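Local atomic coordinates of hypothetical protein S4005 (Shigella flexneri 2a, PDB entry 1Z67), a protein that is of unknown function but has an all-helical fold containing a homeodomain-like motif, which hints at a possible nucleic-acid-binding role that remains unproven. Residues Leu51-Trp54 with Gln58-Asn61; Gln62-Glu67 with Leu95-Leu100. One frame throughout, in Å; residues are numbered along the deposited sequence. Where two conformers were deposited one is given.

Interaction 1 (Leu51-Trp54 with Gln58-Asn61); sequences LSTW and QQRN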
ATOM      1  N   LEU A  51      -4.675   9.236  -7.962  1.00 16.55           N
ATOM      2  CA  LEU A  51      -5.536   8.273  -7.276  1.00 16.21           C
ATOM      3  C   LEU A  51      -6.803   7.918  -8.098  1.00 16.20           C
ATOM      4  O   LEU A  51      -7.238   6.759  -8.125  1.00 15.65           O
ATOM      5  CB  LEU A  51      -5.920   8.790  -5.891  1.00 15.73           C
ATOM      6  CG  LEU A  51      -7.005   7.992  -5.157  1.00 15.08           C
ATOM      7  CD1 LEU A  51      -6.625   6.525  -4.919  1.00 16.25           C
ATOM      8  CD2 LEU A  51      -7.299   8.705  -3.831  1.00 16.48           C
ATOM      9  N   SER A  52      -7.420   8.913  -8.744  1.00 16.30           N
ATOM     10  CA  SER A  52      -8.653   8.648  -9.516  1.00 17.26           C
ATOM     11  C   SER A  52      -8.427   7.609 -10.624  1.00 16.73           C
ATOM     12  O   SER A  52      -9.351   6.866 -10.962  1.00 18.13           O
ATOM     13  CB  SER A  52      -9.247   9.946 -10.090  1.00 17.91           C
ATOM     14  OG  SER A  52      -8.461  10.407 -11.174  1.00 19.98           O
ATOM     15  N   THR A  53      -7.202   7.528 -11.147  1.00 16.94           N
ATOM     16  CA  THR A  53      -6.918   6.562 -12.208  1.00 17.42           C
ATOM     17  C   THR A  53      -6.830   5.124 -11.633  1.00 17.48           C
ATOM     18  O   THR A  53      -7.137   4.149 -12.309  1.00 19.02           O
ATOM     19  CB  THR A  53      -5.599   6.887 -12.974  1.00 16.49           C
ATOM     20  OG1 THR A  53      -4.446   6.608 -12.156  1.00 18.23           O
ATOM     21  CG2 THR A  53      -5.570   8.353 -13.446  1.00 17.79           C
ATOM     22  N   TRP A  54      -6.411   5.003 -10.376  1.00 17.05           N
ATOM     23  CA  TRP A  54      -6.378   3.689  -9.693  1.00 16.96           C
ATOM     24  C   TRP A  54      -7.770   3.224  -9.328  1.00 17.01           C
ATOM     25  O   TRP A  54      -8.094   2.027  -9.477  1.00 18.14           O
ATOM     26  CB  TRP A  54      -5.575   3.782  -8.421  1.00 16.52           C
ATOM     27  CG  TRP A  54      -4.182   4.364  -8.577  1.00 16.04           C
ATOM     28  CD1 TRP A  54      -3.491   4.560  -9.744  1.00 16.72           C
ATOM     29  CD2 TRP A  54      -3.323   4.811  -7.522  1.00 15.06           C
ATOM     30  NE1 TRP A  54      -2.277   5.120  -9.487  1.00 17.58           N
ATOM     31  CE2 TRP A  54      -2.139   5.293  -8.130  1.00 15.38           C
ATOM     32  CE3 TRP A  54      -3.454   4.870  -6.117  1.00 14.09           C
ATOM     33  CZ2 TRP A  54      -1.066   5.816  -7.367  1.00 16.49           C
ATOM     34  CZ3 TRP A  54      -2.408   5.373  -5.358  1.00 15.02           C
ATOM     35  CH2 TRP A  54      -1.236   5.867  -5.983  1.00 16.42           C
ATOM     36  N   GLN A  58     -12.143   1.449 -15.549  1.00 29.29           N
ATOM     37  CA  GLN A  58     -11.900   1.489 -16.998  1.00 30.98           C
ATOM     38  C   GLN A  58     -10.468   1.894 -17.337  1.00 30.81           C
ATOM     39  O   GLN A  58      -9.939   1.447 -18.339  1.00 31.06           O
ATOM     40  CB  GLN A  58     -12.877   2.484 -17.646  0.60 31.32           C
ATOM     41  CG  GLN A  58     -13.129   2.290 -19.148  0.60 33.40           C
ATOM     42  CD  GLN A  58     -14.103   3.319 -19.726  0.60 35.33           C
ATOM     43  OE1 GLN A  58     -14.338   3.356 -20.934  0.60 35.78           O
ATOM     44  NE2 GLN A  58     -14.671   4.156 -18.862  0.60 36.65           N
ATOM     45  N   GLN A  59      -9.862   2.740 -16.508  1.00 29.95           N
ATOM     46  CA  GLN A  59      -8.552   3.347 -16.793  1.00 29.73           C
ATOM     47  C   GLN A  59      -7.385   2.503 -16.270  1.00 29.48           C
ATOM     48  O   GLN A  59      -7.533   1.764 -15.297  1.00 28.72           O
ATOM     49  CB  GLN A  59      -8.470   4.753 -16.199  0.50 30.17           C
ATOM     50  CG  GLN A  59      -9.446   5.744 -16.818  0.50 30.13           C
ATOM     51  CD  GLN A  59      -9.886   6.831 -15.853  0.50 30.52           C
ATOM     52  OE1 GLN A  59     -11.056   7.215 -15.836  0.50 31.23           O
ATOM     53  NE2 GLN A  59      -8.957   7.330 -15.045  0.50 30.24           N
ATOM     54  N   ARG A  60      -6.233   2.626 -16.928  1.00 28.79           N
ATOM     55  CA  ARG A  60      -4.984   2.051 -16.440  1.00 28.25           C
ATOM     56  C   ARG A  60      -4.437   2.902 -15.295  1.00 27.34           C
ATOM     57  O   ARG A  60      -4.610   4.127 -15.285  1.00 26.76           O
ATOM     58  CB  ARG A  60      -3.943   1.948 -17.572  1.00 29.03           C
ATOM     59  CG  ARG A  60      -4.086   0.708 -18.454  1.00 31.34           C
ATOM     60  CD  ARG A  60      -2.950   0.592 -19.492  1.00 35.83           C
ATOM     61  NE  ARG A  60      -1.783  -0.087 -18.921  1.00 38.72           N
ATOM     62  CZ  ARG A  60      -1.423  -1.348 -19.173  1.00 38.80           C
ATOM     63  NH1 ARG A  60      -2.112  -2.092 -20.041  1.00 39.55           N
ATOM     64  NH2 ARG A  60      -0.345  -1.859 -18.573  1.00 38.86           N
ATOM     65  N   ASN A  61      -3.791   2.254 -14.334  1.00 25.69           N
ATOM     66  CA  ASN A  61      -3.198   2.972 -13.201  1.00 24.83           C
ATOM     67  C   ASN A  61      -2.094   3.906 -13.650  1.00 24.87           C
ATOM     68  O   ASN A  61      -1.122   3.441 -14.256  1.00 25.42           O
ATOM     69  CB  ASN A  61      -2.566   2.011 -12.187  1.00 24.35           C
ATOM     70  CG  ASN A  61      -3.556   1.101 -11.509  1.00 22.24           C
ATOM     71  OD1 ASN A  61      -4.766   1.346 -11.489  1.00 20.83           O
ATOM     72  ND2 ASN A  61      -3.036   0.019 -10.943  1.00 24.93           N
TER
HETATM   73  O   HOH W   1      -9.206   9.868 -13.748  1.00 33.25           O
HETATM   74  O   HOH W   2      -7.384   1.291 -12.460  1.00 25.09           O
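The indole of Trp-54 meets Asn-61 obliquely: CD1 of the ring lies 3.6 Å from CB of Asn-61, and the amide plane of the asparagine is turned 69° from the ring plane. One face of the indole carries the backbone of its own helix, with CA of Leu-51 4.0 Å above the plane and displaced toward the rim, while NE1 is directed to the carbonyl of Gln-62. In this all-helical protein, reported as a new fold with a homeodomain motif, the loop after helix 48-55 folds back so that residues 59-61 lie along the helix's last turn. No direct hydrogen bond crosses between the segments, so van der Waals contacts and water do the joining. CB of Thr-53 touches the carbonyl O of Arg-60. Its chi1 of 72° turns OG1 back toward Ile-50 O of its own helix, within reach of the backbone N of Gln-62 as well, and leaves CG2 near the amide end of Gln-59. That glutamine runs across the threonine at about a right angle, its NE2 3.6 Å from CA of Thr-53. One water accepts from Gln-59 NE2 and donates to OG of Ser-52, which also bonds to Ala-49 O. Behind the tryptophan lie Leu-42 of helix 35-44 and Pro-101 and Ile-104 of helix 89-106, whereas the glutamine side is exposed. A second water, with more acceptors around it than protons to give, can bridge Thr-53 O at 2.9 Å and Asn-61 OD1 at 2.8 Å.

Interaction 2 (Gln62-Glu67 with Leu95-Leu100); sequences QSVSGE and LLAEQL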
ATOM      1  N   GLN A  62      -2.224   5.206 -13.349  1.00 24.52           N
ATOM      2  CA  GLN A  62      -1.121   6.165 -13.521  1.00 24.56           C
ATOM      3  C   GLN A  62       0.041   5.902 -12.549  1.00 24.27           C
ATOM      4  O   GLN A  62      -0.168   5.610 -11.375  1.00 23.50           O
ATOM      5  CB  GLN A  62      -1.605   7.608 -13.392  1.00 24.98           C
ATOM      6  CG  GLN A  62      -0.533   8.652 -13.789  1.00 27.28           C
ATOM      7  CD  GLN A  62      -1.097  10.068 -14.008  1.00 30.26           C
ATOM      8  OE1 GLN A  62      -2.298  10.248 -14.225  1.00 33.89           O
ATOM      9  NE2 GLN A  62      -0.225  11.069 -13.951  1.00 30.18           N
ATOM     10  N   SER A  63       1.273   5.984 -13.046  1.00 23.82           N
ATOM     11  CA  SER A  63       2.450   5.771 -12.206  1.00 23.43           C
ATOM     12  C   SER A  63       2.585   6.871 -11.142  1.00 22.79           C
ATOM     13  O   SER A  63       2.075   7.977 -11.311  1.00 23.34           O
ATOM     14  CB  SER A  63       3.704   5.752 -13.093  0.50 23.98           C
ATOM     15  OG  SER A  63       4.900   5.860 -12.341  0.50 24.85           O
ATOM     16  N   VAL A  64       3.207   6.517 -10.014  1.00 21.59           N
ATOM     17  CA  VAL A  64       3.540   7.432  -8.928  1.00 20.42           C
ATOM     18  C   VAL A  64       4.944   7.080  -8.453  1.00 20.36           C
ATOM     19  O   VAL A  64       5.348   5.905  -8.513  1.00 21.47           O
ATOM     20  CB  VAL A  64       2.487   7.325  -7.768  1.00 21.06           C
ATOM     21  CG1 VAL A  64       2.523   5.950  -7.082  1.00 21.48           C
ATOM     22  CG2 VAL A  64       2.612   8.466  -6.716  1.00 19.85           C
ATOM     23  N   SER A  65       5.703   8.079  -8.009  1.00 19.56           N
ATOM     24  CA  SER A  65       7.039   7.822  -7.488  1.00 19.77           C
ATOM     25  C   SER A  65       7.025   7.611  -5.987  1.00 18.73           C
ATOM     26  O   SER A  65       6.102   8.077  -5.290  1.00 18.74           O
ATOM     27  CB  SER A  65       7.966   8.983  -7.824  1.00 19.65           C
ATOM     28  OG  SER A  65       7.661  10.113  -7.057  1.00 22.45           O
ATOM     29  N   GLY A  66       8.050   6.933  -5.472  1.00 19.83           N
ATOM     30  CA  GLY A  66       8.227   6.822  -4.021  1.00 19.74           C
ATOM     31  C   GLY A  66       8.286   8.191  -3.356  1.00 19.26           C
ATOM     32  O   GLY A  66       7.690   8.420  -2.303  1.00 18.83           O
ATOM     33  N   GLU A  67       8.989   9.128  -3.983  1.00 19.72           N
ATOM     34  CA  GLU A  67       9.093  10.478  -3.455  1.00 20.26           C
ATOM     35  C   GLU A  67       7.702  11.116  -3.357  1.00 20.01           C
ATOM     36  O   GLU A  67       7.392  11.764  -2.355  1.00 19.71           O
ATOM     37  CB  GLU A  67       9.988  11.307  -4.396  0.50 20.81           C
ATOM     38  CG  GLU A  67      11.311  10.623  -4.803  0.50 23.76           C
ATOM     39  CD  GLU A  67      11.188   9.732  -6.048  0.50 26.27           C
ATOM     40  OE1 GLU A  67      11.308  10.269  -7.181  0.50 28.91           O
ATOM     41  OE2 GLU A  67      11.002   8.499  -5.900  0.50 24.53           O
ATOM     42  N   LEU A  95       8.508   0.460  -2.560  1.00 15.10           N
ATOM     43  CA  LEU A  95       7.598  -0.692  -2.431  1.00 15.63           C
ATOM     44  C   LEU A  95       6.152  -0.220  -2.582  1.00 14.53           C
ATOM     45  O   LEU A  95       5.360  -0.810  -3.333  1.00 15.08           O
ATOM     46  CB  LEU A  95       7.778  -1.336  -1.065  1.00 15.51           C
ATOM     47  CG  LEU A  95       6.772  -2.424  -0.662  1.00 16.87           C
ATOM     48  CD1 LEU A  95       6.920  -3.620  -1.561  1.00 18.20           C
ATOM     49  CD2 LEU A  95       7.001  -2.783   0.781  1.00 18.57           C
ATOM     50  N   LEU A  96       5.817   0.855  -1.869  1.00 14.40           N
ATOM     51  CA  LEU A  96       4.474   1.402  -1.982  1.00 14.44           C
ATOM     52  C   LEU A  96       4.170   1.940  -3.357  1.00 14.41           C
ATOM     53  O   LEU A  96       3.040   1.822  -3.825  1.00 14.01           O
ATOM     54  CB  LEU A  96       4.249   2.482  -0.930  1.00 14.04           C
ATOM     55  CG  LEU A  96       4.110   2.003   0.510  1.00 15.62           C
ATOM     56  CD1 LEU A  96       4.176   3.230   1.449  1.00 19.13           C
ATOM     57  CD2 LEU A  96       2.821   1.245   0.749  1.00 15.37           C
ATOM     58  N   ALA A  97       5.148   2.534  -4.028  1.00 14.41           N
ATOM     59  CA  ALA A  97       4.896   3.097  -5.346  1.00 14.20           C
ATOM     60  C   ALA A  97       4.540   1.990  -6.326  1.00 13.81           C
ATOM     61  O   ALA A  97       3.670   2.196  -7.175  1.00 15.76           O
ATOM     62  CB  ALA A  97       6.116   3.894  -5.857  1.00 15.75           C
ATOM     63  N   GLU A  98       5.130   0.801  -6.126  1.00 14.91           N
ATOM     64  CA  GLU A  98       4.761  -0.366  -6.968  1.00 15.46           C
ATOM     65  C   GLU A  98       3.399  -0.966  -6.521  1.00 14.78           C
ATOM     66  O   GLU A  98       2.519  -1.262  -7.341  1.00 15.87           O
ATOM     67  CB  GLU A  98       5.868  -1.426  -6.876  0.50 16.47           C
ATOM     68  CG  GLU A  98       5.543  -2.755  -7.549  0.50 19.77           C
ATOM     69  CD  GLU A  98       6.698  -3.748  -7.517  0.50 24.35           C
ATOM     70  OE1 GLU A  98       7.792  -3.381  -7.046  0.50 26.86           O
ATOM     71  OE2 GLU A  98       6.502  -4.905  -7.960  0.50 28.05           O
ATOM     72  N   GLN A  99       3.247  -1.183  -5.218  1.00 13.49           N
ATOM     73  CA  GLN A  99       2.134  -2.018  -4.752  1.00 12.56           C
ATOM     74  C   GLN A  99       0.853  -1.265  -4.415  1.00 11.81           C
ATOM     75  O   GLN A  99      -0.276  -1.800  -4.621  1.00 12.88           O
ATOM     76  CB  GLN A  99       2.583  -2.819  -3.535  1.00 12.75           C
ATOM     77  CG  GLN A  99       3.809  -3.690  -3.773  1.00 15.66           C
ATOM     78  CD  GLN A  99       3.607  -4.740  -4.833  1.00 17.20           C
ATOM     79  OE1 GLN A  99       2.476  -5.074  -5.192  1.00 19.43           O
ATOM     80  NE2 GLN A  99       4.714  -5.316  -5.319  1.00 19.40           N
ATOM     81  N   LEU A 100       0.987  -0.049  -3.873  1.00 11.96           N
ATOM     82  CA  LEU A 100      -0.228   0.680  -3.462  1.00 13.19           C
ATOM     83  C   LEU A 100      -1.243   0.896  -4.603  1.00 12.42           C
ATOM     84  O   LEU A 100      -2.429   0.718  -4.360  1.00 13.52           O
ATOM     85  CB  LEU A 100       0.133   1.967  -2.723  1.00 14.76           C
ATOM     86  CG  LEU A 100      -1.050   2.622  -2.026  1.00 16.56           C
ATOM     87  CD1 LEU A 100      -1.697   1.725  -0.953  1.00 17.48           C
ATOM     88  CD2 LEU A 100      -0.533   3.939  -1.398  1.00 18.35           C
TER
HETATM   89  O   HOH W   3       3.383   3.491  -9.709  1.00 21.96           O
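CB of Ala-97 points from helix 89-106 at the opposing backbone, 3.4 Å from the carbonyl O of Val-64 and 3.6 Å from the N of Gly-66, and this one methyl carries most of the van der Waals contact. The two backbones come close here: CA of Gly-66 is 5.2 Å from CA of Ala-97, with only an alanine methyl on one side and a residue lacking a side chain on the other. The apolar pair is CG1 of Val-64 with CB of Ala-97, 4.3 Å apart. The same CG1 also packs on the helix backbone, 3.9 Å from O of Ala-97.

Polar contact between the segments runs through water. One molecule accepts from the N of Val-64 at 3.0 Å and donates to the carbonyl O of Ala-97 at 2.9 Å, tying the extended chain to the helix.

Beside the contact, and without joining the two segments, Ser-65 starts helix 66-73 as its N-cap, its OG accepting from the N of Gln-68. The contact thus lays the lead-in and the first residue of helix 66-73 on helix 89-106, with Val-64 also packed on Leu-69, which Leu-96 touches too.

Interactions 1 and 2 follow one another along a single connection, the linker from helix 48-55 to helix 66-73, and their centres are 13 Å apart. Gln-62 joins them: its N lies 2.9 Å from Thr-53 OG1 and its O 2.9 Å from Trp-54 NE1, both probable hydrogen bonds, so the first residue of interaction 2 is held by the helix of interaction 1. Packing continues the join, with Trp-54 CZ2 3.6 Å from Val-64 CG1. Helix 89-106 backs both contacts. The sodium ion is bound by Asp-80 and Gln-83, which belong to neither contact.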